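Long-range contacts in aspartate aminotransferase, mitochondrial (Trypanosoma brucei brucei, PDB 4W5K), which probably transfers amino groups from aspartate, and perhaps alanine, to 2-oxoglutarate with the help of pyridoxal 5'-phosphate, working as a homodimer: residues Y122-G127 with L174-A179; S146-A151 with N181-D186; G345-T350 with N371-V376. The protein carries 1 engineered substitution. All blocks are in the same frame, centred on the assembly; numbering follows the deposited sequence.

How the contacts relate
Contacts 1 and 2 alternate along the chain, their segments coming in the order 122-127, 146-151, 174-179 and 181-186, whereas contact 3 lies wholly after them. The centres of contacts 1 and 2 are about 9 Å apart, and both reach the large mixed sheet, in which strands 120-124 and 141-149 are neighbours. Contact 3 is a separate two-stranded antiparallel sheet, about 11 Å from contact 2 and about 15 Å from contact 1, centre to centre. The backbone of Thr183 probably hydrogen-bonds to that of Tyr349, so segment 181-186, which carries the cofactor-binding Asn181, bridges the large sheet and the small one beside the active site.

Contact 1 (Y122-G127 with L174-A179); sequences YGPDVG and LVHACA
The side chains of His176 and Pro124 cross at about a right angle, with Pro124 CG 3.9 Å from His176 NE2. Two more rings, those of His180 and His131, meet the imidazole; the first is inclined to it at a shallow angle and the second stands almost perpendicular, at about 85°. The bound pyridoxal phosphate touches His176 as well. With CG anti to the carbonyl carbon and beside the backbone N (chi1 -60°), the His176 side chain brings the CD2-NE2 side of its imidazole up to Pro124 CG.

Strands 122-124 and 174-176 run parallel, their axes inclined by 27°. Leu174 N donates to Tyr122 O over 2.7 Å. Leu174 CB lies 3.3 Å from Tyr122 O, while the leucine branch packs on His131 and Phe135 of helix 129-137, an apolar side chain suited to the buried layer between sheet and helix. The parallel ladder would next call for an N-H at position 124, but proline has none. Pro124 CD sits 3.8 Å from Leu174 O, and that oxygen instead takes part in a hydrogen bond with the Tyr145 hydroxyl. Proline thus interrupts the ladder just where the chain turns into a loop, and its apolar ring helps pack a histidine of the cofactor pocket at the C-terminal ends of these parallel strands.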
ATOM      1  N   TYR A 122      21.805   4.335  11.831  1.00 23.22           N
ATOM      2  CA  TYR A 122      21.897   5.259  12.958  1.00 20.06           C
ATOM      3  C   TYR A 122      20.771   6.281  12.863  1.00 24.56           C
ATOM      4  O   TYR A 122      20.558   6.859  11.800  1.00 26.68           O
ATOM      5  CB  TYR A 122      23.240   5.986  12.970  1.00 21.10           C
ATOM      6  CG  TYR A 122      24.399   5.146  13.434  1.00 24.20           C
ATOM      7  CD1 TYR A 122      24.943   4.183  12.602  1.00 24.26           C
ATOM      8  CD2 TYR A 122      24.954   5.319  14.698  1.00 27.35           C
ATOM      9  CE1 TYR A 122      26.031   3.411  13.024  1.00 27.57           C
ATOM     10  CE2 TYR A 122      26.021   4.548  15.131  1.00 32.39           C
ATOM     11  CZ  TYR A 122      26.551   3.602  14.289  1.00 30.24           C
ATOM     12  OH  TYR A 122      27.625   2.833  14.715  1.00 36.71           O
ATOM     13  N   GLY A 123      20.062   6.508  13.967  1.00 19.70           N
ATOM     14  CA  GLY A 123      18.965   7.478  13.961  1.00 17.59           C
ATOM     15  C   GLY A 123      19.091   8.360  15.198  1.00 17.56           C
ATOM     16  O   GLY A 123      19.837   8.040  16.119  1.00 20.75           O
ATOM     17  N   PRO A 124      18.346   9.478  15.230  1.00 18.01           N
ATOM     18  CA  PRO A 124      18.484  10.349  16.409  1.00 22.48           C
ATOM     19  C   PRO A 124      18.014   9.632  17.680  1.00 19.41           C
ATOM     20  O   PRO A 124      17.074   8.812  17.617  1.00 21.66           O
ATOM     21  CB  PRO A 124      17.578  11.563  16.077  1.00 19.95           C
ATOM     22  CG  PRO A 124      16.609  11.057  15.029  1.00 20.76           C
ATOM     23  CD  PRO A 124      17.358   9.970  14.249  1.00 20.41           C
ATOM     24  N   ASP A 125      18.651   9.947  18.804  1.00 21.28           N
ATOM     25  CA  ASP A 125      18.385   9.263  20.073  1.00 24.61           C
ATOM     26  C   ASP A 125      16.909   9.344  20.463  1.00 27.28           C
ATOM     27  O   ASP A 125      16.347   8.386  20.995  1.00 27.65           O
ATOM     28  CB  ASP A 125      19.294   9.809  21.197  1.00 23.60           C
ATOM     29  CG  ASP A 125      19.229  11.333  21.362  1.00 25.82           C
ATOM     30  OD1 ASP A 125      18.399  12.016  20.737  1.00 26.93           O
ATOM     31  OD2 ASP A 125      20.034  11.834  22.160  1.00 27.74           O
ATOM     32  N   VAL A 126      16.281  10.476  20.173  1.00 20.48           N
ATOM     33  CA  VAL A 126      14.830  10.603  20.253  1.00 20.56           C
ATOM     34  C   VAL A 126      14.313  10.716  18.839  1.00 23.10           C
ATOM     35  O   VAL A 126      14.663  11.648  18.109  1.00 23.35           O
ATOM     36  CB  VAL A 126      14.384  11.843  21.071  1.00 23.07           C
ATOM     37  CG1 VAL A 126      12.852  11.933  21.093  1.00 21.98           C
ATOM     38  CG2 VAL A 126      14.941  11.782  22.466  1.00 25.22           C
ATOM     39  N   GLY A 127      13.517   9.742  18.430  1.00 22.21           N
ATOM     40  CA  GLY A 127      13.094   9.686  17.052  1.00 23.76           C
ATOM     41  C   GLY A 127      11.679   9.186  16.855  1.00 21.90           C
ATOM     42  O   GLY A 127      10.888   9.024  17.795  1.00 20.87           O
ATOM     43  N   LEU A 174      20.284   7.961   9.319  1.00 17.78           N
ATOM     44  CA  LEU A 174      18.910   8.456   9.184  1.00 17.30           C
ATOM     45  C   LEU A 174      18.783   9.868   9.759  1.00 18.19           C
ATOM     46  O   LEU A 174      19.120  10.066  10.922  1.00 20.34           O
ATOM     47  CB  LEU A 174      17.957   7.518   9.918  1.00 19.50           C
ATOM     48  CG  LEU A 174      16.454   7.797   9.850  1.00 23.38           C
ATOM     49  CD1 LEU A 174      15.992   7.660   8.404  1.00 23.26           C
ATOM     50  CD2 LEU A 174      15.748   6.774  10.734  1.00 25.79           C
ATOM     51  N   VAL A 175      18.297  10.816   8.960  1.00 15.55           N
ATOM     52  CA  VAL A 175      18.106  12.195   9.449  1.00 15.44           C
ATOM     53  C   VAL A 175      16.723  12.692   9.041  1.00 18.15           C
ATOM     54  O   VAL A 175      16.241  12.350   7.960  1.00 18.28           O
ATOM     55  CB  VAL A 175      19.187  13.175   8.913  1.00 17.96           C
ATOM     56  CG1 VAL A 175      20.600  12.785   9.406  1.00 18.62           C
ATOM     57  CG2 VAL A 175      19.136  13.301   7.375  1.00 19.04           C
ATOM     58  N   HIS A 176      16.098  13.501   9.897  1.00 17.73           N
ATOM     59  CA  HIS A 176      14.804  14.118   9.543  1.00 15.53           C
ATOM     60  C   HIS A 176      15.108  15.441   8.812  1.00 18.66           C
ATOM     61  O   HIS A 176      15.890  16.240   9.315  1.00 20.53           O
ATOM     62  CB  HIS A 176      13.955  14.414  10.786  1.00 19.28           C
ATOM     63  CG  HIS A 176      13.599  13.210  11.611  1.00 18.98           C
ATOM     64  ND1 HIS A 176      12.354  13.066  12.196  1.00 19.41           N
ATOM     65  CD2 HIS A 176      14.318  12.117  11.972  1.00 18.76           C
ATOM     66  CE1 HIS A 176      12.324  11.934  12.881  1.00 19.79           C
ATOM     67  NE2 HIS A 176      13.502  11.338  12.761  1.00 19.29           N
ATOM     68  N   ALA A 177      14.501  15.689   7.653  1.00 16.16           N
ATOM     69  CA  ALA A 177      14.834  16.884   6.863  1.00 14.26           C
ATOM     70  C   ALA A 177      14.471  18.186   7.583  1.00 15.80           C
ATOM     71  O   ALA A 177      15.183  19.182   7.470  1.00 18.41           O
ATOM     72  CB  ALA A 177      14.141  16.838   5.512  1.00 19.81           C
ATOM     73  N   CYS A 178      13.346  18.150   8.281  1.00 16.56           N
ATOM     74  CA  CYS A 178      12.789  19.291   9.033  1.00 19.03           C
ATOM     75  C   CYS A 178      11.568  18.819   9.781  1.00 19.67           C
ATOM     76  O   CYS A 178      11.047  17.722   9.511  1.00 17.40           O
ATOM     77  CB  CYS A 178      12.427  20.481   8.134  1.00 19.05           C
ATOM     78  SG  CYS A 178      11.389  20.112   6.709  1.00 21.00           S
ATOM     79  N   ALA A 179      11.112  19.648  10.716  1.00 17.63           N
ATOM     80  CA  ALA A 179      10.062  19.274  11.657  1.00 16.48           C
ATOM     81  C   ALA A 179      10.307  17.877  12.241  1.00 18.70           C
ATOM     82  O   ALA A 179       9.480  16.960  12.115  1.00 17.34           O
ATOM     83  CB  ALA A 179       8.652  19.383  10.996  1.00 16.09           C
TER

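Contact 2 (S146-A151 with N181-D186); sequences SYYDPA and NPTGVD. With PLP (pyridoxal-5'-phosphate), chain C.
Tyr147 reaches across to the backbone of Val185. Its CG is anti to the backbone N (chi1 -175°), which swings the ring out from CB so that its end reaches Val185. Along the ring, CE2 passes 4.4 Å from Val185 CG1, and CZ comes within 3.4 Å of Val185 O. At the tip, Tyr147 OH donates to Val185 O over a short 2.5 Å; the carbonyl oxygen lies at the ring edge, near its plane, while the hydroxyl is tilted 27° from the carbonyl plane. The ring of His180 also meets that of Tyr147.

Tyr148 makes the apolar half of the contact. Its ring slides past Thr183 with CD1 3.8 Å from Thr183 CG2, and Val185 CG2 lies at its edge, in plane. Thr183 suits this place because its methyl faces the tyrosine while OG1 accepts from Val185 N, at 2.9 Å, in an ST turn and hydrogen-bonds to His180 ND1. Gly184 follows with a positive phi that would jam a CB, and a cis peptide bond precedes Pro182.

At the start of this loop Asn181 ND2 donates to O3 of pyridoxal phosphate over 2.8 Å, nearly straight at 158°. Since Asp186 binds the backbone N atoms of Ala179 and His180, both ends of the loop are tied; this second shell probably holds the asparagine amide against the cofactor's phenolic oxygen and helps to stabilise negative charge there.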
ATOM      1  N   SER A 146      23.536  10.971  19.408  1.00 24.26           N
ATOM      2  CA  SER A 146      23.136  12.101  20.223  1.00 25.78           C
ATOM      3  C   SER A 146      22.439  13.147  19.369  1.00 22.89           C
ATOM      4  O   SER A 146      22.880  13.458  18.259  1.00 21.15           O
ATOM      5  CB  SER A 146      24.352  12.706  20.919  1.00 24.79           C
ATOM      6  OG  SER A 146      24.987  11.766  21.769  1.00 29.92           O
ATOM      7  N   TYR A 147      21.333  13.679  19.870  1.00 21.30           N
ATOM      8  CA  TYR A 147      20.540  14.618  19.087  1.00 20.29           C
ATOM      9  C   TYR A 147      19.754  15.540  19.991  1.00 23.07           C
ATOM     10  O   TYR A 147      19.957  16.756  19.978  1.00 25.08           O
ATOM     11  CB  TYR A 147      19.578  13.875  18.128  1.00 18.23           C
ATOM     12  CG  TYR A 147      18.827  14.818  17.217  1.00 18.08           C
ATOM     13  CD1 TYR A 147      19.431  15.340  16.079  1.00 18.19           C
ATOM     14  CD2 TYR A 147      17.515  15.195  17.500  1.00 20.12           C
ATOM     15  CE1 TYR A 147      18.755  16.214  15.245  1.00 20.70           C
ATOM     16  CE2 TYR A 147      16.817  16.084  16.666  1.00 21.73           C
ATOM     17  CZ  TYR A 147      17.457  16.588  15.541  1.00 22.70           C
ATOM     18  OH  TYR A 147      16.811  17.445  14.684  1.00 23.96           O
ATOM     19  N   TYR A 148      18.858  14.969  20.789  1.00 23.01           N
ATOM     20  CA  TYR A 148      17.997  15.797  21.654  1.00 25.12           C
ATOM     21  C   TYR A 148      18.615  16.055  23.026  1.00 26.33           C
ATOM     22  O   TYR A 148      19.140  15.144  23.680  1.00 25.29           O
ATOM     23  CB  TYR A 148      16.627  15.129  21.814  1.00 22.71           C
ATOM     24  CG  TYR A 148      15.658  15.880  22.703  1.00 23.76           C
ATOM     25  CD1 TYR A 148      15.017  17.028  22.254  1.00 23.33           C
ATOM     26  CD2 TYR A 148      15.364  15.424  23.982  1.00 24.96           C
ATOM     27  CE1 TYR A 148      14.112  17.709  23.065  1.00 21.24           C
ATOM     28  CE2 TYR A 148      14.465  16.078  24.781  1.00 24.94           C
ATOM     29  CZ  TYR A 148      13.841  17.233  24.317  1.00 23.51           C
ATOM     30  OH  TYR A 148      12.949  17.920  25.124  1.00 27.17           O
ATOM     31  N   ASP A 149      18.552  17.315  23.451  1.00 23.95           N
ATOM     32  CA  ASP A 149      19.064  17.752  24.755  1.00 27.21           C
ATOM     33  C   ASP A 149      17.880  18.020  25.677  1.00 24.76           C
ATOM     34  O   ASP A 149      17.181  19.016  25.508  1.00 24.66           O
ATOM     35  CB  ASP A 149      19.923  19.010  24.572  1.00 27.03           C
ATOM     36  CG  ASP A 149      20.598  19.479  25.864  1.00 33.73           C
ATOM     37  OD1 ASP A 149      20.132  19.134  26.972  1.00 32.57           O
ATOM     38  OD2 ASP A 149      21.606  20.213  25.751  1.00 37.60           O
ATOM     39  N   PRO A 150      17.637  17.132  26.652  1.00 28.64           N
ATOM     40  CA  PRO A 150      16.432  17.290  27.476  1.00 29.36           C
ATOM     41  C   PRO A 150      16.519  18.502  28.429  1.00 28.00           C
ATOM     42  O   PRO A 150      15.473  19.004  28.854  1.00 29.06           O
ATOM     43  CB  PRO A 150      16.361  15.974  28.270  1.00 34.61           C
ATOM     44  CG  PRO A 150      17.378  15.040  27.620  1.00 37.33           C
ATOM     45  CD  PRO A 150      18.426  15.952  27.048  1.00 35.64           C
ATOM     46  N   ALA A 151      17.723  18.969  28.730  1.00 26.54           N
ATOM     47  CA  ALA A 151      17.878  20.128  29.621  1.00 27.37           C
ATOM     48  C   ALA A 151      17.375  21.396  28.927  1.00 30.43           C
ATOM     49  O   ALA A 151      16.801  22.290  29.571  1.00 33.17           O
ATOM     50  CB  ALA A 151      19.332  20.294  30.050  1.00 26.04           C
ATOM     51  N   ASN A 181      10.216  14.739  14.223  1.00 17.94           N
ATOM     52  CA  ASN A 181       9.120  14.102  14.949  1.00 20.50           C
ATOM     53  C   ASN A 181       9.791  13.090  15.880  1.00 21.45           C
ATOM     54  O   ASN A 181      10.435  12.132  15.416  1.00 25.43           O
ATOM     55  CB  ASN A 181       8.132  13.457  13.942  1.00 23.58           C
ATOM     56  CG  ASN A 181       6.937  12.763  14.600  1.00 24.31           C
ATOM     57  OD1 ASN A 181       6.870  12.580  15.813  1.00 23.28           O
ATOM     58  ND2 ASN A 181       5.997  12.341  13.774  1.00 29.92           N
ATOM     59  N   PRO A 182       9.599  13.223  17.196  1.00 21.24           N
ATOM     60  CA  PRO A 182       8.547  13.916  17.942  1.00 20.97           C
ATOM     61  C   PRO A 182       8.912  15.237  18.633  1.00 22.21           C
ATOM     62  O   PRO A 182       8.041  15.784  19.310  1.00 22.74           O
ATOM     63  CB  PRO A 182       8.198  12.879  19.006  1.00 20.83           C
ATOM     64  CG  PRO A 182       9.571  12.328  19.389  1.00 23.48           C
ATOM     65  CD  PRO A 182      10.380  12.341  18.084  1.00 24.91           C
ATOM     66  N   THR A 183      10.138  15.742  18.492  1.00 21.84           N
ATOM     67  CA  THR A 183      10.575  16.836  19.369  1.00 21.36           C
ATOM     68  C   THR A 183      10.358  18.228  18.786  1.00 22.46           C
ATOM     69  O   THR A 183      10.245  19.197  19.540  1.00 21.58           O
ATOM     70  CB  THR A 183      12.068  16.719  19.714  1.00 22.00           C
ATOM     71  OG1 THR A 183      12.836  17.068  18.556  1.00 22.25           O
ATOM     72  CG2 THR A 183      12.404  15.294  20.155  1.00 24.17           C
ATOM     73  N   GLY A 184      10.286  18.332  17.459  1.00 19.68           N
ATOM     74  CA  GLY A 184      10.240  19.641  16.821  1.00 17.96           C
ATOM     75  C   GLY A 184      11.613  20.312  16.740  1.00 20.42           C
ATOM     76  O   GLY A 184      11.750  21.398  16.181  1.00 18.69           O
ATOM     77  N   VAL A 185      12.646  19.667  17.288  1.00 18.15           N
ATOM     78  CA  VAL A 185      13.985  20.276  17.314  1.00 19.00           C
ATOM     79  C   VAL A 185      14.707  20.071  15.977  1.00 22.88           C
ATOM     80  O   VAL A 185      14.953  18.921  15.593  1.00 19.57           O
ATOM     81  CB  VAL A 185      14.822  19.666  18.451  1.00 22.60           C
ATOM     82  CG1 VAL A 185      16.322  20.103  18.370  1.00 21.14           C
ATOM     83  CG2 VAL A 185      14.186  20.026  19.788  1.00 20.05           C
ATOM     84  N   ASP A 186      15.006  21.157  15.260  1.00 22.12           N
ATOM     85  CA  ASP A 186      15.676  21.094  13.948  1.00 21.56           C
ATOM     86  C   ASP A 186      17.030  21.811  13.985  1.00 20.01           C
ATOM     87  O   ASP A 186      17.118  22.936  14.463  1.00 19.97           O
ATOM     88  CB  ASP A 186      14.879  21.781  12.839  1.00 20.49           C
ATOM     89  CG  ASP A 186      13.637  21.034  12.427  1.00 22.64           C
ATOM     90  OD1 ASP A 186      13.509  19.858  12.822  1.00 20.80           O
ATOM     91  OD2 ASP A 186      12.820  21.655  11.696  1.00 21.96           O
TER
HETATM   92  N1  PLP C 500       8.348   9.873   8.978  0.88 19.62           N
HETATM   93  C2  PLP C 500       8.006  10.863   9.869  0.88 20.42           C
HETATM   94  C2A PLP C 500       9.106  11.621  10.540  0.88 15.88           C
HETATM   95  C3  PLP C 500       6.667  11.148  10.136  0.88 18.73           C
HETATM   96  O3  PLP C 500       6.304  12.116  11.032  0.88 22.99           O
HETATM   97  C4  PLP C 500       5.669  10.429   9.491  0.88 23.74           C
HETATM   98  C4A PLP C 500       4.251  10.911   9.622  0.88 32.47           C
HETATM   99  O4A PLP C 500       3.637  10.671  10.665  0.88 36.77           O
HETATM  100  C5  PLP C 500       6.013   9.427   8.585  0.88 25.13           C
HETATM  101  C6  PLP C 500       7.359   9.165   8.321  0.88 24.08           C
HETATM  102  C5A PLP C 500       4.940   8.605   7.887  0.88 25.39           C
HETATM  103  O4P PLP C 500       4.339   9.341   6.858  0.88 19.87           O
HETATM  104  P   PLP C 500       3.301   8.706   5.888  0.88 15.20           P
HETATM  105  O1P PLP C 500       1.909   8.880   6.417  0.88 19.75           O
HETATM  106  O2P PLP C 500       3.613   7.242   5.693  0.88 13.41           O
HETATM  107  O3P PLP C 500       3.478   9.467   4.595  0.88 20.06           O

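Contact 3 (G345-T350 with N371-V376); sequences GMMAYT and NGRAAV. With EDO (1,2-ethanediol), chain E.
Strands 347-349 and 373-375 run antiparallel at 154°, with Ala348 and Ala374 as the hydrogen-bonded pair between the non-hydrogen-bonded pairs Met347-Ala375 and Tyr349-Arg373. Ala348 N reaches Ala374 O at 2.9 Å and Ala374 N returns to Ala348 O at 2.8 Å. Beyond them, Val376 N donates to Met346 O.

At the other end Gly372 O takes two donors, Thr350 N from above the carbonyl plane and Thr350 OG1, at 2.8 Å, on a lone pair. Gly372 has a positive phi, at which a CB would be jammed. Asn371 OD1 accepts from Arg373 N in an Asx turn and hydrogen-bonds to Thr369 OG1, while its ND2 gives a weak bond to Tyr349 OH. Arg373 CB packs 3.8 Å from Tyr349 CE2. The arginine bends at chi3 (62°), and its NH1 gives a weak hydrogen bond to Met347 SD, which lies at the guanidinium edge, in its plane.

The small alanines suit the close packing on the face of Ala348 and Ala374: Ala348 CB meets Val376 CG1 at 4.0 Å, and these two side chains touch Arg321 and Ile317, respectively, of helix 300-331. The Tyr349 ring stands edge-to-face with Tyr148 of strand 141-149, and Ala375 is hydrogen-bonded through its backbone to Leu33, next to strand 31-32.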
ATOM      1  N   GLY A 345       7.099  22.750  13.596  1.00 20.24           N
ATOM      2  CA  GLY A 345       6.166  21.729  13.143  1.00 21.07           C
ATOM      3  C   GLY A 345       5.116  21.346  14.170  1.00 20.31           C
ATOM      4  O   GLY A 345       5.001  21.976  15.247  1.00 22.49           O
ATOM      5  N   MET A 346       4.365  20.291  13.846  1.00 21.55           N
ATOM      6  CA  MET A 346       3.191  19.908  14.630  1.00 25.33           C
ATOM      7  C   MET A 346       3.492  19.289  15.977  1.00 22.35           C
ATOM      8  O   MET A 346       2.631  19.278  16.842  1.00 27.51           O
ATOM      9  CB  MET A 346       2.338  18.901  13.845  1.00 31.64           C
ATOM     10  CG  MET A 346       1.466  19.517  12.823  1.00 36.86           C
ATOM     11  SD  MET A 346       0.325  18.245  12.246  1.00 27.80           S
ATOM     12  CE  MET A 346       1.344  17.285  11.107  1.00 29.53           C
ATOM     13  N   MET A 347       4.698  18.749  16.149  1.00 20.75           N
ATOM     14  CA  MET A 347       5.040  18.049  17.387  1.00 20.55           C
ATOM     15  C   MET A 347       6.026  18.814  18.223  1.00 21.83           C
ATOM     16  O   MET A 347       7.053  19.273  17.711  1.00 20.80           O
ATOM     17  CB  MET A 347       5.640  16.673  17.091  1.00 19.74           C
ATOM     18  CG  MET A 347       4.776  15.802  16.261  1.00 23.67           C
ATOM     19  SD  MET A 347       3.297  15.418  17.200  1.00 30.40           S
ATOM     20  CE  MET A 347       2.375  14.527  15.955  1.00 41.01           C
ATOM     21  N   ALA A 348       5.722  18.954  19.512  1.00 22.26           N
ATOM     22  CA  ALA A 348       6.604  19.701  20.406  1.00 19.56           C
ATOM     23  C   ALA A 348       6.996  18.863  21.611  1.00 24.09           C
ATOM     24  O   ALA A 348       6.131  18.315  22.283  1.00 23.12           O
ATOM     25  CB  ALA A 348       5.916  21.003  20.867  1.00 23.84           C
ATOM     26  N   TYR A 349       8.293  18.762  21.903  1.00 23.48           N
ATOM     27  CA  TYR A 349       8.669  18.198  23.193  1.00 22.06           C
ATOM     28  C   TYR A 349       8.581  19.355  24.197  1.00 18.84           C
ATOM     29  O   TYR A 349       9.391  20.272  24.170  1.00 23.93           O
ATOM     30  CB  TYR A 349      10.066  17.555  23.165  1.00 24.18           C
ATOM     31  CG  TYR A 349      10.039  16.018  23.203  1.00 21.39           C
ATOM     32  CD1 TYR A 349      10.977  15.303  23.945  1.00 26.72           C
ATOM     33  CD2 TYR A 349       9.075  15.297  22.497  1.00 23.46           C
ATOM     34  CE1 TYR A 349      10.970  13.897  23.982  1.00 26.15           C
ATOM     35  CE2 TYR A 349       9.048  13.902  22.540  1.00 25.36           C
ATOM     36  CZ  TYR A 349       9.995  13.213  23.288  1.00 27.71           C
ATOM     37  OH  TYR A 349       9.965  11.823  23.310  1.00 31.18           O
ATOM     38  N   THR A 350       7.593  19.268  25.081  1.00 21.30           N
ATOM     39  CA  THR A 350       7.278  20.358  25.996  1.00 23.04           C
ATOM     40  C   THR A 350       8.237  20.449  27.180  1.00 26.34           C
ATOM     41  O   THR A 350       8.405  21.514  27.748  1.00 24.58           O
ATOM     42  CB  THR A 350       5.852  20.225  26.567  1.00 23.48           C
ATOM     43  OG1 THR A 350       5.752  19.029  27.362  1.00 25.83           O
ATOM     44  CG2 THR A 350       4.793  20.194  25.442  1.00 26.15           C
ATOM     45  N   ASN A 371       5.730  11.141  27.336  1.00 35.03           N
ATOM     46  CA  ASN A 371       7.044  11.718  27.085  1.00 33.93           C
ATOM     47  C   ASN A 371       6.987  13.246  27.002  1.00 32.48           C
ATOM     48  O   ASN A 371       8.000  13.890  26.751  1.00 33.18           O
ATOM     49  CB  ASN A 371       7.632  11.159  25.797  1.00 34.79           C
ATOM     50  CG  ASN A 371       6.687  11.312  24.625  1.00 38.97           C
ATOM     51  OD1 ASN A 371       5.572  11.814  24.782  1.00 37.37           O
ATOM     52  ND2 ASN A 371       7.124  10.881  23.443  1.00 43.53           N
ATOM     53  N   GLY A 372       5.801  13.821  27.193  1.00 31.07           N
ATOM     54  CA  GLY A 372       5.673  15.271  27.126  1.00 30.30           C
ATOM     55  C   GLY A 372       5.557  15.803  25.702  1.00 27.38           C
ATOM     56  O   GLY A 372       5.640  17.014  25.476  1.00 27.92           O
ATOM     57  N   ARG A 373       5.352  14.914  24.735  1.00 27.95           N
ATOM     58  CA  ARG A 373       5.112  15.363  23.362  1.00 25.44           C
ATOM     59  C   ARG A 373       3.706  15.923  23.240  1.00 28.39           C
ATOM     60  O   ARG A 373       2.739  15.257  23.587  1.00 31.53           O
ATOM     61  CB  ARG A 373       5.273  14.223  22.347  1.00 28.34           C
ATOM     62  CG  ARG A 373       4.883  14.653  20.933  1.00 27.93           C
ATOM     63  CD  ARG A 373       4.676  13.469  19.980  1.00 27.59           C
ATOM     64  NE  ARG A 373       3.590  12.567  20.361  1.00 33.65           N
ATOM     65  CZ  ARG A 373       2.373  12.537  19.813  1.00 41.11           C
ATOM     66  NH1 ARG A 373       2.019  13.409  18.879  1.00 47.13           N
ATOM     67  NH2 ARG A 373       1.481  11.649  20.226  1.00 36.37           N
ATOM     68  N   ALA A 374       3.593  17.146  22.741  1.00 26.05           N
ATOM     69  CA  ALA A 374       2.285  17.723  22.484  1.00 25.47           C
ATOM     70  C   ALA A 374       2.140  17.923  20.986  1.00 25.39           C
ATOM     71  O   ALA A 374       3.042  18.419  20.325  1.00 24.43           O
ATOM     72  CB  ALA A 374       2.102  19.045  23.229  1.00 27.41           C
ATOM     73  N   ALA A 375       1.008  17.489  20.451  1.00 29.11           N
ATOM     74  CA  ALA A 375       0.671  17.767  19.068  1.00 27.56           C
ATOM     75  C   ALA A 375       0.005  19.128  19.042  1.00 30.06           C
ATOM     76  O   ALA A 375      -1.138  19.262  19.476  1.00 33.79           O
ATOM     77  CB  ALA A 375      -0.251  16.694  18.513  1.00 29.95           C
ATOM     78  N   VAL A 376       0.711  20.140  18.552  1.00 27.19           N
ATOM     79  CA  VAL A 376       0.200  21.501  18.668  1.00 30.45           C
ATOM     80  C   VAL A 376      -0.906  21.804  17.652  1.00 28.82           C
ATOM     81  O   VAL A 376      -1.624  22.795  17.786  1.00 32.73           O
ATOM     82  CB  VAL A 376       1.330  22.555  18.537  1.00 37.29           C
ATOM     83  CG1 VAL A 376       2.343  22.402  19.681  1.00 36.39           C
ATOM     84  CG2 VAL A 376       2.036  22.448  17.208  1.00 35.66           C
TER
HETATM   85  C1  EDO E 502       9.440  23.083  31.043  1.00 30.62           C
HETATM   86  O1  EDO E 502       9.986  22.601  29.813  1.00 32.46           O
HETATM   87  C2  EDO E 502       9.739  24.574  31.137  1.00 30.86           C
HETATM   88  O2  EDO E 502      11.152  24.779  30.953  1.00 29.18           O